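Local coordinates for OxsB protein (Bacillus megaterium, PDB 5UL3) that catalyses the cobalamin-dependent radical SAM ring contraction of dAMP to an oxetane aldehyde during biosynthesis of the nucleoside analogue oxetanocin A, at residues P28-I31 against E32-C35; I170-L173 against L174-P178; V617-P620 against R621-K624. All blocks are in the same frame, centred on the assembly; numbering follows the deposited sequence. Where two conformers were deposited one is given.

Contact 1: residues P28-I31 against E32-C35; sequences PSEI and EKRC
E30 reaches along the helix surface to R34, one turn later, and its carboxylate also draws in K33. The OE2 branch meets the edge of the R34 guanidinium, near its plane, where NE points almost straight at it (168°). The modelled separation from E30 OE2 to R34 NE, 2.4 Å, is too short to take literally, so the salt bridge is clear but its exact length is doubtful. R34 NH2 adds a weak, bent bond to the same oxygen, and the carboxylate and guanidinium planes stand 80° apart. The other branch, E30 OE1, forms a long salt bridge to K33 NZ at 3.7 Å.

Torsions explain how one glutamate serves both cations. E30 leaves the backbone with CG opposite its own N (chi1 167°) and then bends at chi2, folding the carboxylate toward the next turn, while R34 runs extended from CG to NE to meet it and K33 bends at chi3 to bring NZ round to OE1. Underneath lie the i to i+4 bonds of a helix, among them R34 N to E30 O at 3.1 Å, which links the same two residues by backbone. On a different face of the helix, I31 CG2 lies 4.2 Å from C35 SG, both residues packing on F21. E32 uses OE2 to accept from the backbone N of V52 in strand 49-53.

This opening of helix 28-39 is therefore amphipathic: I31 and C35 face helix 7-21 and strand 49-53, while E30, K33 and R34 form a salt-bridge network in which R34, and more remotely K33, would probably stabilise the ionised carboxylate of E30.

Contact 2: residues I170-L173 against L174-P178; sequences IKNL and LDSQP
L174 begins the last turn of helix 166-176 with its side chain beside the CG2 branch of I170, L174 CG lying 4.4 Å from I170 CG2, and L174 N donates to I170 O. D175 continues the pattern through its backbone, with N bonded to K171 O.

S176 can hold the preceding turn twice. Its N donates to N172 O at 3.0 Å, and in the conformer described its OG bonds to that same oxygen at 3.2 Å. A chi1 of 66° tucks OG between the backbone N and the carbonyl carbon; because S176 and N172 were each modelled in two conformers, this second bond is less certain.

Q177 still gives its N to L173 O, but its positive phi of 54° ends the helix. Its side chain bends back so that NE2 donates to L174 O at 2.8 Å, with that oxygen near the amide plane, and NE2 also bonds to D208 O.

P178 has no N-H, so the six-to-one bond of a Schellman motif to L173 O cannot form. Its ring instead crosses L173 at about a right angle, P178 CG lying 3.9 Å from L173 CD2.

Helix 166-176 forms a beta-alpha-beta crossover in the Rossmann fold, joining strands 154-159 and 180-184 and passing over the intervening strand 119-124, where L173 and P178 touch T121, while I170 and L174 pack on H203 of helix 190-205.

Contact 3: residues V617-P620 against R621-K624; sequences VANP and REKK
N619 turns its amide across the E622 side chain at about a right angle, with amide and carboxylate planes 64° apart. Its chi1 of 77° brings OD1 over the start of the helix, where E622 N points nearly straight at it (175°) over 2.7 Å. The donor lies tilted from the plane of the amide carbonyl, and R621 N adds a weak bond to the same oxygen.

This is an N-cap, in the short turn from helix 588-617 into helix 620-648: the side-chain oxygen OD1 of N619 receives N-H groups that have no earlier helical carbonyl to bind, and P620 has no N-H to satisfy. In a capping box E622 would accept directly from N619 N; here a water lies between them, 2.9 Å from N619 N and weakly bonded to E622 OE1. The other carboxylate oxygen, OE2, is hydrogen-bonded to T714 OG1.

K623 comes from the other side of the turn. Bent at chi4, its chain carries NZ back to A618 O, 3.0 Å away, in the carbonyl plane and on a lone pair. Between the E622 and K623 side chains the methyl of A618 faces the helix, its CB 3.8 Å from E622 CB.

The three contacts illustrate one principle, side chains a few residues apart meeting along or at the ends of helices: near the start for contact 1, at the end for contact 2 and at the N-cap for contact 3. Contacts 1 and 2 are neighbours, their centres 19 Å apart and their nearest atoms about 8 Å apart, without touching; their positions are consistent with the N-terminal domain and the cobalamin-binding Rossmann fold, respectively. Contact 3, probably in the C-terminal helix bundle, has its centre 46 Å from that of contact 1 and 47 Å from that of contact 2. The L173 side chain of contact 2 is about 11 Å from cobalamin, yet all three lie away from the known binding sites.

Contact 1: residues P28-I31 against E32-C35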
loop_
_atom_site.group_PDB
_atom_site.type_symbol
_atom_site.label_atom_id
_atom_site.label_comp_id
_atom_site.label_asym_id
_atom_site.label_seq_id
_atom_site.Cartn_x
_atom_site.Cartn_y
_atom_site.Cartn_z
ATOM N N PRO A 28 -16.232 8.478 -17.904
ATOM C CA PRO A 28 -16.683 9.731 -18.530
ATOM C C PRO A 28 -17.413 9.532 -19.853
ATOM O O PRO A 28 -18.303 10.328 -20.171
ATOM C CB PRO A 28 -15.376 10.527 -18.694
ATOM C CG PRO A 28 -14.503 10.026 -17.560
ATOM C CD PRO A 28 -14.808 8.538 -17.503
ATOM N N SER A 29 -17.077 8.492 -20.625
ATOM C CA SER A 29 -17.805 8.224 -21.863
ATOM C C SER A 29 -19.247 7.817 -21.585
ATOM O O SER A 29 -20.157 8.181 -22.340
ATOM C CB SER A 29 -17.091 7.143 -22.672
ATOM O OG SER A 29 -15.878 7.635 -23.213
ATOM N N GLU A 30 -19.474 7.055 -20.511
ATOM C CA GLU A 30 -20.836 6.668 -20.144
ATOM C C GLU A 30 -21.613 7.855 -19.587
ATOM O O GLU A 30 -22.810 8.013 -19.867
ATOM C CB GLU A 30 -20.799 5.515 -19.137
ATOM C CG GLU A 30 -22.138 5.230 -18.433
ATOM C CD GLU A 30 -23.239 4.723 -19.372
ATOM O OE1 GLU A 30 -22.924 4.012 -20.356
ATOM O OE2 GLU A 30 -24.425 5.038 -19.117
ATOM N N ILE A 31 -20.954 8.707 -18.801
ATOM C CA ILE A 31 -21.576 9.965 -18.398
ATOM C C ILE A 31 -21.940 10.786 -19.627
ATOM O O ILE A 31 -23.038 11.354 -19.712
ATOM C CB ILE A 31 -20.639 10.747 -17.453
ATOM C CG1 ILE A 31 -20.411 9.971 -16.148
ATOM C CG2 ILE A 31 -21.177 12.167 -17.190
ATOM C CD1 ILE A 31 -21.541 10.078 -15.142
ATOM N N GLU A 32 -21.032 10.851 -20.604
ATOM C CA GLU A 32 -21.305 11.654 -21.794
ATOM C C GLU A 32 -22.488 11.085 -22.572
ATOM O O GLU A 32 -23.337 11.842 -23.065
ATOM C CB GLU A 32 -20.051 11.752 -22.677
ATOM C CG GLU A 32 -19.144 12.947 -22.299
ATOM C CD GLU A 32 -17.748 12.904 -22.905
ATOM O OE1 GLU A 32 -17.433 11.899 -23.579
ATOM O OE2 GLU A 32 -16.964 13.880 -22.698
ATOM N N LYS A 33 -22.579 9.754 -22.659
ATOM C CA LYS A 33 -23.721 9.114 -23.310
ATOM C C LYS A 33 -25.028 9.578 -22.693
ATOM O O LYS A 33 -25.964 9.963 -23.404
ATOM C CB LYS A 33 -23.603 7.590 -23.215
ATOM C CG LYS A 33 -24.758 6.843 -23.908
ATOM C CD LYS A 33 -24.940 5.415 -23.396
ATOM C CE LYS A 33 -24.106 4.403 -24.170
ATOM N NZ LYS A 33 -24.307 3.008 -23.668
ATOM N N ARG A 34 -25.114 9.550 -21.363
ATOM C CA ARG A 34 -26.342 9.980 -20.707
ATOM C C ARG A 34 -26.578 11.474 -20.869
ATOM O O ARG A 34 -27.731 11.921 -20.826
ATOM C CB ARG A 34 -26.316 9.596 -19.233
ATOM C CG ARG A 34 -26.341 8.097 -19.026
ATOM C CD ARG A 34 -25.845 7.700 -17.650
ATOM N NE ARG A 34 -25.686 6.251 -17.530
ATOM C CZ ARG A 34 -26.329 5.501 -16.644
ATOM N NH1 ARG A 34 -27.178 6.061 -15.787
ATOM N NH2 ARG A 34 -26.115 4.191 -16.608
ATOM N N CYS A 35 -25.511 12.261 -21.051
ATOM C CA CYS A 35 -25.698 13.687 -21.303
ATOM C C CYS A 35 -26.238 13.934 -22.710
ATOM O O CYS A 35 -27.088 14.811 -22.909
ATOM C CB CYS A 35 -24.387 14.449 -21.091
ATOM S SG CYS A 35 -23.887 14.611 -19.355
#

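Contact 2: residues I170-L173 against L174-P178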
loop_
_atom_site.group_PDB
_atom_site.type_symbol
_atom_site.label_atom_id
_atom_site.label_comp_id
_atom_site.label_asym_id
_atom_site.label_seq_id
_atom_site.Cartn_x
_atom_site.Cartn_y
_atom_site.Cartn_z
ATOM N N ILE A 170 -2.996 -3.018 -25.785
ATOM C CA ILE A 170 -2.595 -2.446 -27.071
ATOM C C ILE A 170 -3.821 -2.142 -27.922
ATOM O O ILE A 170 -3.918 -1.071 -28.538
ATOM C CB ILE A 170 -1.618 -3.386 -27.798
ATOM C CG1 ILE A 170 -0.359 -3.609 -26.960
ATOM C CG2 ILE A 170 -1.278 -2.837 -29.181
ATOM C CD1 ILE A 170 0.433 -2.336 -26.686
ATOM N N LYS A 171 -4.775 -3.080 -27.966
ATOM C CA LYS A 171 -6.030 -2.845 -28.673
ATOM C C LYS A 171 -6.715 -1.590 -28.160
ATOM O O LYS A 171 -7.216 -0.773 -28.949
ATOM C CB LYS A 171 -6.971 -4.043 -28.500
ATOM C CG LYS A 171 -6.690 -5.261 -29.371
ATOM C CD LYS A 171 -7.871 -6.241 -29.268
ATOM C CE LYS A 171 -9.206 -5.497 -29.431
ATOM N NZ LYS A 171 -10.438 -6.343 -29.288
ATOM N N ASN A 172 -6.757 -1.430 -26.835
ATOM C CA ASN A 172 -7.370 -0.255 -26.227
ATOM C C ASN A 172 -6.666 1.022 -26.668
ATOM O O ASN A 172 -7.320 2.023 -26.977
ATOM C CB ASN A 172 -7.337 -0.404 -24.701
ATOM C CG ASN A 172 -8.092 0.699 -23.973
ATOM O OD1 ASN A 172 -7.863 1.885 -24.195
ATOM N ND2 ASN A 172 -8.992 0.300 -23.078
ATOM N N LEU A 173 -5.332 1.007 -26.689
ATOM C CA LEU A 173 -4.575 2.192 -27.084
ATOM C C LEU A 173 -4.847 2.565 -28.536
ATOM O O LEU A 173 -4.983 3.748 -28.868
ATOM C CB LEU A 173 -3.081 1.956 -26.879
ATOM C CG LEU A 173 -2.611 1.775 -25.425
ATOM C CD1 LEU A 173 -1.161 1.307 -25.359
ATOM C CD2 LEU A 173 -2.782 3.103 -24.652
ATOM N N LEU A 174 -4.882 1.570 -29.426
ATOM C CA LEU A 174 -5.129 1.878 -30.829
ATOM C C LEU A 174 -6.498 2.506 -31.016
ATOM O O LEU A 174 -6.660 3.403 -31.849
ATOM C CB LEU A 174 -4.990 0.610 -31.676
ATOM C CG LEU A 174 -3.613 -0.056 -31.703
ATOM C CD1 LEU A 174 -3.616 -1.223 -32.691
ATOM C CD2 LEU A 174 -2.520 0.934 -32.053
ATOM N N ASP A 175 -7.483 2.068 -30.224
ATOM C CA ASP A 175 -8.834 2.603 -30.337
ATOM C C ASP A 175 -8.921 4.025 -29.791
ATOM O O ASP A 175 -9.540 4.890 -30.413
ATOM C CB ASP A 175 -9.814 1.684 -29.605
ATOM C CG ASP A 175 -11.250 2.209 -29.632
ATOM O OD1 ASP A 175 -11.837 2.286 -30.727
ATOM O OD2 ASP A 175 -11.792 2.534 -28.556
ATOM N N SER A 176 -8.300 4.290 -28.638
ATOM C CA SER A 176 -8.440 5.596 -27.994
ATOM C C SER A 176 -7.512 6.666 -28.569
ATOM O O SER A 176 -7.814 7.861 -28.433
ATOM C CB SER A 176 -8.191 5.475 -26.487
ATOM O OG SER A 176 -6.848 5.123 -26.219
ATOM N N GLN A 177 -6.396 6.279 -29.180
ATOM C CA GLN A 177 -5.458 7.221 -29.787
ATOM C C GLN A 177 -4.991 8.298 -28.802
ATOM O O GLN A 177 -5.182 9.495 -29.039
ATOM C CB GLN A 177 -6.064 7.855 -31.032
ATOM C CG GLN A 177 -6.184 6.862 -32.177
ATOM C CD GLN A 177 -4.822 6.384 -32.622
ATOM O OE1 GLN A 177 -3.913 7.189 -32.833
ATOM N NE2 GLN A 177 -4.662 5.076 -32.751
ATOM N N PRO A 178 -4.383 7.902 -27.692
ATOM C CA PRO A 178 -3.986 8.887 -26.676
ATOM C C PRO A 178 -2.828 9.751 -27.152
ATOM O O PRO A 178 -2.020 9.356 -27.992
ATOM C CB PRO A 178 -3.563 8.011 -25.489
ATOM C CG PRO A 178 -3.096 6.733 -26.125
ATOM C CD PRO A 178 -3.995 6.530 -27.326
#

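Contact 3: residues V617-P620 against R621-K624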
loop_
_atom_site.group_PDB
_atom_site.type_symbol
_atom_site.label_atom_id
_atom_site.label_comp_id
_atom_site.label_asym_id
_atom_site.label_seq_id
_atom_site.Cartn_x
_atom_site.Cartn_y
_atom_site.Cartn_z
ATOM N N VAL A 617 -12.537 -20.540 3.092
ATOM C CA VAL A 617 -13.841 -20.954 2.593
ATOM C C VAL A 617 -14.453 -22.087 3.413
ATOM O O VAL A 617 -15.448 -22.672 3.000
ATOM C CB VAL A 617 -13.770 -21.339 1.100
ATOM C CG1 VAL A 617 -13.290 -20.155 0.262
ATOM C CG2 VAL A 617 -12.855 -22.528 0.895
ATOM N N ALA A 618 -13.904 -22.384 4.583
ATOM C CA ALA A 618 -14.374 -23.514 5.368
ATOM C C ALA A 618 -15.576 -23.138 6.237
ATOM O O ALA A 618 -15.807 -21.970 6.554
ATOM C CB ALA A 618 -13.244 -24.055 6.258
ATOM N N ASN A 619 -16.327 -24.164 6.652
ATOM C CA ASN A 619 -17.438 -23.990 7.579
ATOM C C ASN A 619 -16.880 -23.593 8.945
ATOM O O ASN A 619 -15.669 -23.679 9.177
ATOM C CB ASN A 619 -18.308 -25.265 7.620
ATOM C CG ASN A 619 -17.705 -26.424 8.449
ATOM O OD1 ASN A 619 -17.132 -26.240 9.527
ATOM N ND2 ASN A 619 -17.892 -27.636 7.953
ATOM N N PRO A 620 -17.737 -23.136 9.872
ATOM C CA PRO A 620 -17.209 -22.574 11.126
ATOM C C PRO A 620 -16.349 -23.538 11.914
ATOM O O PRO A 620 -15.318 -23.148 12.472
ATOM C CB PRO A 620 -18.483 -22.189 11.890
ATOM C CG PRO A 620 -19.467 -21.850 10.794
ATOM C CD PRO A 620 -19.181 -22.852 9.705
ATOM N N ARG A 621 -16.745 -24.804 11.967
ATOM C CA ARG A 621 -16.010 -25.771 12.766
ATOM C C ARG A 621 -14.689 -26.150 12.096
ATOM O O ARG A 621 -13.659 -26.267 12.769
ATOM C CB ARG A 621 -16.910 -26.992 13.006
ATOM C CG ARG A 621 -16.333 -28.055 13.920
ATOM C CD ARG A 621 -17.435 -29.070 14.296
ATOM N NE ARG A 621 -16.933 -30.217 15.059
ATOM C CZ ARG A 621 -16.719 -30.219 16.370
ATOM N NH1 ARG A 621 -16.934 -29.123 17.089
ATOM N NH2 ARG A 621 -16.285 -31.322 16.969
ATOM N N GLU A 622 -14.698 -26.352 10.772
ATOM C CA GLU A 622 -13.453 -26.611 10.053
ATOM C C GLU A 622 -12.545 -25.385 10.065
ATOM O O GLU A 622 -11.314 -25.519 10.133
ATOM C CB GLU A 622 -13.746 -27.032 8.604
ATOM C CG GLU A 622 -14.418 -28.419 8.472
ATOM C CD GLU A 622 -14.364 -28.976 7.053
ATOM O OE1 GLU A 622 -13.585 -28.450 6.230
ATOM O OE2 GLU A 622 -15.089 -29.961 6.762
ATOM N N LYS A 623 -13.135 -24.190 10.012
ATOM C CA LYS A 623 -12.330 -22.971 10.064
ATOM C C LYS A 623 -11.483 -22.941 11.319
ATOM O O LYS A 623 -10.279 -22.652 11.269
ATOM C CB LYS A 623 -13.234 -21.738 9.996
ATOM C CG LYS A 623 -13.098 -20.952 8.719
ATOM C CD LYS A 623 -13.544 -19.507 8.912
ATOM C CE LYS A 623 -13.534 -18.747 7.601
ATOM N NZ LYS A 623 -14.656 -19.172 6.707
ATOM N N LYS A 624 -12.085 -23.275 12.462
ATOM C CA LYS A 624 -11.330 -23.257 13.705
ATOM C C LYS A 624 -10.276 -24.359 13.729
ATOM O O LYS A 624 -9.177 -24.154 14.253
ATOM C CB LYS A 624 -12.291 -23.343 14.891
ATOM C CG LYS A 624 -13.239 -22.141 14.928
ATOM C CD LYS A 624 -14.238 -22.175 16.084
ATOM C CE LYS A 624 -15.026 -20.845 16.190
ATOM N NZ LYS A 624 -16.114 -20.602 15.151
HETATM O O HOH W 1 -15.521 -26.598 5.201
#